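Local coordinates for bifunctional GH43-CE protein (PDB 6MLY) that probably cleaves xylose units from xylan chains through a family 43 glycoside hydrolase domain and also carries a carbohydrate esterase domain, at residues K59-Y73 and F121-K133. Numbering follows the deposited sequence.
Sequences KSNDLVNWKLVNYAY and FYTTKNLEKGPWK
Glu128 OE1 is gripped twice, by Lys59 NZ in a 2.6 Å salt bridge and by the hydroxyl of Tyr43. Lys59 NZ comes to the syn side of OE1, 15° out of the carboxylate plane. Beyond CG the Glu128 chain is extended (chi2 179°), which carries the carboxylate past Val69 to the lysine; on the way, Glu128 CG packs 4.1 Å from Val69 CG2. Next along the strand, Asn70 ND2 donates to Leu127 O at 3.2 Å. That oxygen lies close to the Asn70 amide plane, while ND2 sits above the carbonyl plane. The contact joins two neighbouring four-stranded antiparallel sheets of the glycoside hydrolase family 43 domain, a five-bladed beta-propeller fold. Strands 56-60 and 66-71 of one meet the end of strand 118-124 and the loop leading to strand 133-137 of the other. Trp132 NE1 donates a hydrogen bond to Tyr71 O at 3.1 Å, and Ala72 O lies over a face of the indole. A leucine in place of Trp132 would probably leave Tyr71 O without this donor and open a gap beside Ala72. The Ala72 methyl sits over the centre of the Tyr122 ring, a CH-pi contact of 4.1 Å from CB to the centroid. Tyr73 CD2 packs 3.8 Å from Tyr122 CZ.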
loop_
_atom_site.group_PDB
_atom_site.type_symbol
_atom_site.label_atom_id
_atom_site.label_comp_id
_atom_site.label_asym_id
_atom_site.label_seq_id
_atom_site.Cartn_x
_atom_site.Cartn_y
_atom_site.Cartn_z
ATOM N N LYS A 59 -6.811 -26.985 -6.476
ATOM C CA LYS A 59 -6.254 -28.333 -6.472
ATOM C C LYS A 59 -4.822 -28.282 -5.928
ATOM O O LYS A 59 -4.116 -27.302 -6.142
ATOM C CB LYS A 59 -6.293 -28.903 -7.895
ATOM C CG LYS A 59 -5.499 -30.182 -8.126
ATOM C CD LYS A 59 -5.460 -30.607 -9.580
ATOM C CE LYS A 59 -4.904 -32.003 -9.776
ATOM N NZ LYS A 59 -5.559 -32.707 -10.905
ATOM N N SER A 60 -4.410 -29.348 -5.232
ATOM C CA SER A 60 -3.015 -29.558 -4.821
ATOM C C SER A 60 -2.702 -31.058 -4.803
ATOM O O SER A 60 -3.605 -31.876 -4.822
ATOM C CB SER A 60 -2.726 -28.924 -3.483
ATOM O OG SER A 60 -1.340 -28.998 -3.169
ATOM N N ASN A 61 -1.408 -31.389 -4.796
ATOM C CA ASN A 61 -0.929 -32.769 -4.754
ATOM C C ASN A 61 -0.073 -33.006 -3.498
ATOM O O ASN A 61 0.223 -34.160 -3.170
ATOM C CB ASN A 61 -0.160 -33.121 -6.032
ATOM C CG ASN A 61 -1.057 -33.623 -7.144
ATOM O OD1 ASN A 61 -1.715 -34.657 -7.002
ATOM N ND2 ASN A 61 -1.077 -32.912 -8.261
ATOM N N ASP A 62 0.310 -31.926 -2.800
ATOM C CA ASP A 62 1.300 -31.994 -1.720
ATOM C C ASP A 62 0.855 -31.202 -0.475
ATOM O O ASP A 62 1.588 -31.177 0.510
ATOM C CB ASP A 62 2.670 -31.519 -2.224
ATOM C CG ASP A 62 2.693 -30.155 -2.908
ATOM O OD1 ASP A 62 1.718 -29.391 -2.754
ATOM O OD2 ASP A 62 3.698 -29.861 -3.589
ATOM N N LEU A 63 -0.336 -30.581 -0.513
ATOM C CA LEU A 63 -0.848 -29.638 0.526
ATOM C C LEU A 63 -0.055 -28.319 0.551
ATOM O O LEU A 63 -0.294 -27.497 1.433
ATOM C CB LEU A 63 -0.805 -30.291 1.914
ATOM C CG LEU A 63 -1.830 -31.391 2.184
ATOM C CD1 LEU A 63 -1.451 -32.172 3.430
ATOM C CD2 LEU A 63 -3.229 -30.810 2.326
ATOM N N VAL A 64 0.855 -28.108 -0.410
ATOM C CA VAL A 64 1.812 -26.985 -0.370
ATOM C C VAL A 64 1.638 -26.121 -1.627
ATOM O O VAL A 64 1.449 -24.915 -1.532
ATOM C CB VAL A 64 3.263 -27.488 -0.235
ATOM C CG1 VAL A 64 4.260 -26.346 -0.151
ATOM C CG2 VAL A 64 3.436 -28.415 0.955
ATOM N N ASN A 65 1.724 -26.762 -2.796
ATOM C CA ASN A 65 1.594 -26.120 -4.089
ATOM C C ASN A 65 0.146 -26.251 -4.577
ATOM O O ASN A 65 -0.304 -27.346 -4.919
ATOM C CB ASN A 65 2.603 -26.705 -5.077
ATOM C CG ASN A 65 4.033 -26.465 -4.638
ATOM O OD1 ASN A 65 4.421 -25.335 -4.341
ATOM N ND2 ASN A 65 4.822 -27.525 -4.587
ATOM N N TRP A 66 -0.557 -25.113 -4.601
ATOM C CA TRP A 66 -1.971 -25.013 -4.936
ATOM C C TRP A 66 -2.136 -24.375 -6.319
ATOM O O TRP A 66 -1.215 -23.735 -6.822
ATOM C CB TRP A 66 -2.701 -24.211 -3.854
ATOM C CG TRP A 66 -2.732 -24.916 -2.532
ATOM C CD1 TRP A 66 -1.828 -24.810 -1.514
ATOM C CD2 TRP A 66 -3.717 -25.872 -2.095
ATOM N NE1 TRP A 66 -2.186 -25.628 -0.473
ATOM C CE2 TRP A 66 -3.340 -26.289 -0.800
ATOM C CE3 TRP A 66 -4.876 -26.408 -2.669
ATOM C CZ2 TRP A 66 -4.085 -27.215 -0.073
ATOM C CZ3 TRP A 66 -5.607 -27.328 -1.952
ATOM C CH2 TRP A 66 -5.215 -27.725 -0.672
ATOM N N LYS A 67 -3.310 -24.567 -6.927
ATOM C CA LYS A 67 -3.673 -23.858 -8.153
ATOM C C LYS A 67 -5.194 -23.893 -8.336
ATOM O O LYS A 67 -5.852 -24.854 -7.943
ATOM C CB LYS A 67 -2.930 -24.431 -9.368
ATOM C CG LYS A 67 -3.494 -25.709 -9.967
ATOM C CD LYS A 67 -2.862 -26.076 -11.290
ATOM C CE LYS A 67 -3.503 -27.299 -11.910
ATOM N NZ LYS A 67 -3.119 -27.458 -13.333
ATOM N N LEU A 68 -5.727 -22.827 -8.941
ATOM C CA LEU A 68 -7.145 -22.696 -9.263
ATOM C C LEU A 68 -7.471 -23.569 -10.481
ATOM O O LEU A 68 -6.731 -23.561 -11.474
ATOM C CB LEU A 68 -7.465 -21.224 -9.540
ATOM C CG LEU A 68 -7.413 -20.307 -8.320
ATOM C CD1 LEU A 68 -7.146 -18.859 -8.724
ATOM C CD2 LEU A 68 -8.697 -20.418 -7.513
ATOM N N VAL A 69 -8.587 -24.305 -10.398
ATOM C CA VAL A 69 -8.980 -25.242 -11.450
ATOM C C VAL A 69 -10.389 -24.929 -11.974
ATOM O O VAL A 69 -10.662 -25.190 -13.153
ATOM C CB VAL A 69 -8.857 -26.697 -10.963
ATOM C CG1 VAL A 69 -7.407 -27.052 -10.676
ATOM C CG2 VAL A 69 -9.730 -26.986 -9.747
ATOM N N ASN A 70 -11.268 -24.382 -11.122
ATOM C CA ASN A 70 -12.672 -24.165 -11.484
ATOM C C ASN A 70 -13.330 -23.220 -10.467
ATOM O O ASN A 70 -12.798 -22.994 -9.369
ATOM C CB ASN A 70 -13.420 -25.505 -11.577
ATOM C CG ASN A 70 -14.708 -25.465 -12.380
ATOM O OD1 ASN A 70 -15.164 -24.407 -12.808
ATOM N ND2 ASN A 70 -15.302 -26.628 -12.590
ATOM N N TYR A 71 -14.486 -22.672 -10.873
ATOM C CA TYR A 71 -15.395 -21.913 -10.023
ATOM C C TYR A 71 -16.783 -22.572 -10.047
ATOM O O TYR A 71 -17.161 -23.203 -11.036
ATOM C CB TYR A 71 -15.478 -20.461 -10.493
ATOM C CG TYR A 71 -14.264 -19.626 -10.177
ATOM C CD1 TYR A 71 -13.149 -19.634 -11.000
ATOM C CD2 TYR A 71 -14.226 -18.822 -9.050
ATOM C CE1 TYR A 71 -12.029 -18.870 -10.708
ATOM C CE2 TYR A 71 -13.120 -18.044 -8.752
ATOM C CZ TYR A 71 -12.014 -18.065 -9.582
ATOM O OH TYR A 71 -10.922 -17.301 -9.279
ATOM N N ALA A 72 -17.540 -22.391 -8.957
ATOM C CA ALA A 72 -18.851 -23.012 -8.775
ATOM C C ALA A 72 -19.914 -22.321 -9.640
ATOM O O ALA A 72 -20.813 -22.994 -10.167
ATOM C CB ALA A 72 -19.244 -22.982 -7.319
ATOM N N TYR A 73 -19.836 -20.989 -9.750
ATOM C CA TYR A 73 -20.774 -20.221 -10.570
ATOM C C TYR A 73 -20.070 -19.007 -11.183
ATOM O O TYR A 73 -18.978 -18.655 -10.775
ATOM C CB TYR A 73 -21.999 -19.810 -9.748
ATOM C CG TYR A 73 -21.744 -18.800 -8.655
ATOM C CD1 TYR A 73 -21.639 -17.442 -8.935
ATOM C CD2 TYR A 73 -21.638 -19.200 -7.331
ATOM C CE1 TYR A 73 -21.415 -16.513 -7.929
ATOM C CE2 TYR A 73 -21.418 -18.282 -6.316
ATOM C CZ TYR A 73 -21.305 -16.935 -6.616
ATOM O OH TYR A 73 -21.092 -16.049 -5.605
ATOM N N PHE A 121 -26.508 -25.368 -3.879
ATOM C CA PHE A 121 -25.827 -26.664 -3.945
ATOM C C PHE A 121 -25.410 -26.945 -5.393
ATOM O O PHE A 121 -26.206 -26.779 -6.320
ATOM C CB PHE A 121 -26.724 -27.789 -3.413
ATOM C CG PHE A 121 -26.554 -28.078 -1.943
ATOM C CD1 PHE A 121 -25.550 -28.923 -1.498
ATOM C CD2 PHE A 121 -27.383 -27.488 -1.002
ATOM C CE1 PHE A 121 -25.387 -29.179 -0.146
ATOM C CE2 PHE A 121 -27.218 -27.745 0.350
ATOM C CZ PHE A 121 -26.219 -28.589 0.776
ATOM N N TYR A 122 -24.163 -27.399 -5.558
ATOM C CA TYR A 122 -23.560 -27.685 -6.855
ATOM C C TYR A 122 -22.969 -29.104 -6.828
ATOM O O TYR A 122 -22.316 -29.476 -5.850
ATOM C CB TYR A 122 -22.474 -26.647 -7.158
ATOM C CG TYR A 122 -22.906 -25.200 -7.150
ATOM C CD1 TYR A 122 -22.947 -24.458 -5.979
ATOM C CD2 TYR A 122 -23.217 -24.547 -8.332
ATOM C CE1 TYR A 122 -23.309 -23.117 -5.982
ATOM C CE2 TYR A 122 -23.576 -23.207 -8.354
ATOM C CZ TYR A 122 -23.624 -22.487 -7.175
ATOM O OH TYR A 122 -23.995 -21.173 -7.211
ATOM N N THR A 123 -23.192 -29.885 -7.896
ATOM C CA THR A 123 -22.696 -31.269 -7.976
ATOM C C THR A 123 -22.104 -31.557 -9.361
ATOM O O THR A 123 -22.626 -31.093 -10.371
ATOM C CB THR A 123 -23.807 -32.284 -7.676
ATOM O OG1 THR A 123 -24.737 -32.247 -8.759
ATOM C CG2 THR A 123 -24.520 -32.020 -6.367
ATOM N N THR A 124 -21.031 -32.361 -9.386
ATOM C CA THR A 124 -20.348 -32.766 -10.623
ATOM C C THR A 124 -19.488 -34.018 -10.386
ATOM O O THR A 124 -19.092 -34.300 -9.253
ATOM C CB THR A 124 -19.455 -31.640 -11.155
ATOM O OG1 THR A 124 -18.971 -32.043 -12.436
ATOM C CG2 THR A 124 -18.294 -31.327 -10.238
ATOM N N LYS A 125 -19.178 -34.735 -11.475
ATOM C CA LYS A 125 -18.304 -35.917 -11.443
ATOM C C LYS A 125 -16.871 -35.532 -11.837
ATOM O O LYS A 125 -15.976 -36.365 -11.806
ATOM C CB LYS A 125 -18.851 -37.018 -12.362
ATOM C CG LYS A 125 -20.107 -37.714 -11.848
ATOM C CD LYS A 125 -20.762 -38.664 -12.842
ATOM C CE LYS A 125 -20.557 -40.131 -12.519
ATOM N NZ LYS A 125 -21.176 -41.001 -13.546
ATOM N N ASN A 126 -16.662 -34.267 -12.210
ATOM C CA ASN A 126 -15.329 -33.748 -12.535
ATOM C C ASN A 126 -15.210 -32.321 -11.987
ATOM O O ASN A 126 -15.717 -31.374 -12.587
ATOM C CB ASN A 126 -15.058 -33.808 -14.042
ATOM C CG ASN A 126 -13.606 -33.571 -14.398
ATOM O OD1 ASN A 126 -12.838 -33.038 -13.600
ATOM N ND2 ASN A 126 -13.220 -33.961 -15.603
ATOM N N LEU A 127 -14.514 -32.183 -10.853
ATOM C CA LEU A 127 -14.444 -30.922 -10.094
ATOM C C LEU A 127 -13.645 -29.846 -10.854
ATOM O O LEU A 127 -13.791 -28.658 -10.575
ATOM C CB LEU A 127 -13.823 -31.218 -8.725
ATOM C CG LEU A 127 -14.000 -30.140 -7.659
ATOM C CD1 LEU A 127 -15.459 -29.752 -7.503
ATOM C CD2 LEU A 127 -13.434 -30.604 -6.327
ATOM N N GLU A 128 -12.823 -30.254 -11.825
ATOM C CA GLU A 128 -11.955 -29.333 -12.549
ATOM C C GLU A 128 -12.650 -28.785 -13.806
ATOM O O GLU A 128 -12.375 -27.656 -14.201
ATOM C CB GLU A 128 -10.636 -30.028 -12.890
ATOM C CG GLU A 128 -9.923 -30.582 -11.664
ATOM C CD GLU A 128 -8.613 -31.310 -11.930
ATOM O OE1 GLU A 128 -8.089 -31.942 -10.989
ATOM O OE2 GLU A 128 -8.120 -31.249 -13.074
ATOM N N LYS A 129 -13.541 -29.572 -14.429
ATOM C CA LYS A 129 -14.114 -29.226 -15.753
ATOM C C LYS A 129 -15.639 -29.033 -15.705
ATOM O O LYS A 129 -16.187 -28.290 -16.521
ATOM C CB LYS A 129 -13.765 -30.305 -16.785
ATOM C CG LYS A 129 -12.278 -30.615 -16.913
ATOM C CD LYS A 129 -11.937 -31.522 -18.086
ATOM C CE LYS A 129 -10.827 -32.511 -17.775
ATOM N NZ LYS A 129 -10.991 -33.783 -18.522
ATOM N N GLY A 130 -16.325 -29.713 -14.781
ATOM C CA GLY A 130 -17.783 -29.685 -14.721
ATOM C C GLY A 130 -18.403 -30.697 -15.685
ATOM O O GLY A 130 -17.733 -31.638 -16.104
ATOM N N PRO A 131 -19.679 -30.498 -16.050
ATOM C CA PRO A 131 -20.474 -29.336 -15.675
ATOM C C PRO A 131 -21.150 -29.525 -14.309
ATOM O O PRO A 131 -20.990 -30.574 -13.686
ATOM C CB PRO A 131 -21.535 -29.173 -16.780
ATOM C CG PRO A 131 -21.284 -30.327 -17.726
ATOM C CD PRO A 131 -20.530 -31.340 -16.891
ATOM N N TRP A 132 -21.880 -28.493 -13.868
ATOM C CA TRP A 132 -22.592 -28.486 -12.590
ATOM C C TRP A 132 -24.089 -28.716 -12.819
ATOM O O TRP A 132 -24.676 -28.144 -13.737
ATOM C CB TRP A 132 -22.400 -27.158 -11.851
ATOM C CG TRP A 132 -20.995 -26.771 -11.504
ATOM C CD1 TRP A 132 -20.247 -25.805 -12.110
ATOM C CD2 TRP A 132 -20.199 -27.271 -10.413
ATOM N NE1 TRP A 132 -19.033 -25.688 -11.492
ATOM C CE2 TRP A 132 -18.974 -26.568 -10.445
ATOM C CE3 TRP A 132 -20.392 -28.244 -9.423
ATOM C CZ2 TRP A 132 -17.950 -26.816 -9.532
ATOM C CZ3 TRP A 132 -19.381 -28.485 -8.517
ATOM C CH2 TRP A 132 -18.176 -27.778 -8.575
ATOM N N LYS A 133 -24.686 -29.549 -11.961
ATOM C CA LYS A 133 -26.120 -29.528 -11.677
ATOM C C LYS A 133 -26.311 -28.670 -10.421
ATOM O O LYS A 133 -25.566 -28.829 -9.444
ATOM C CB LYS A 133 -26.666 -30.949 -11.490
#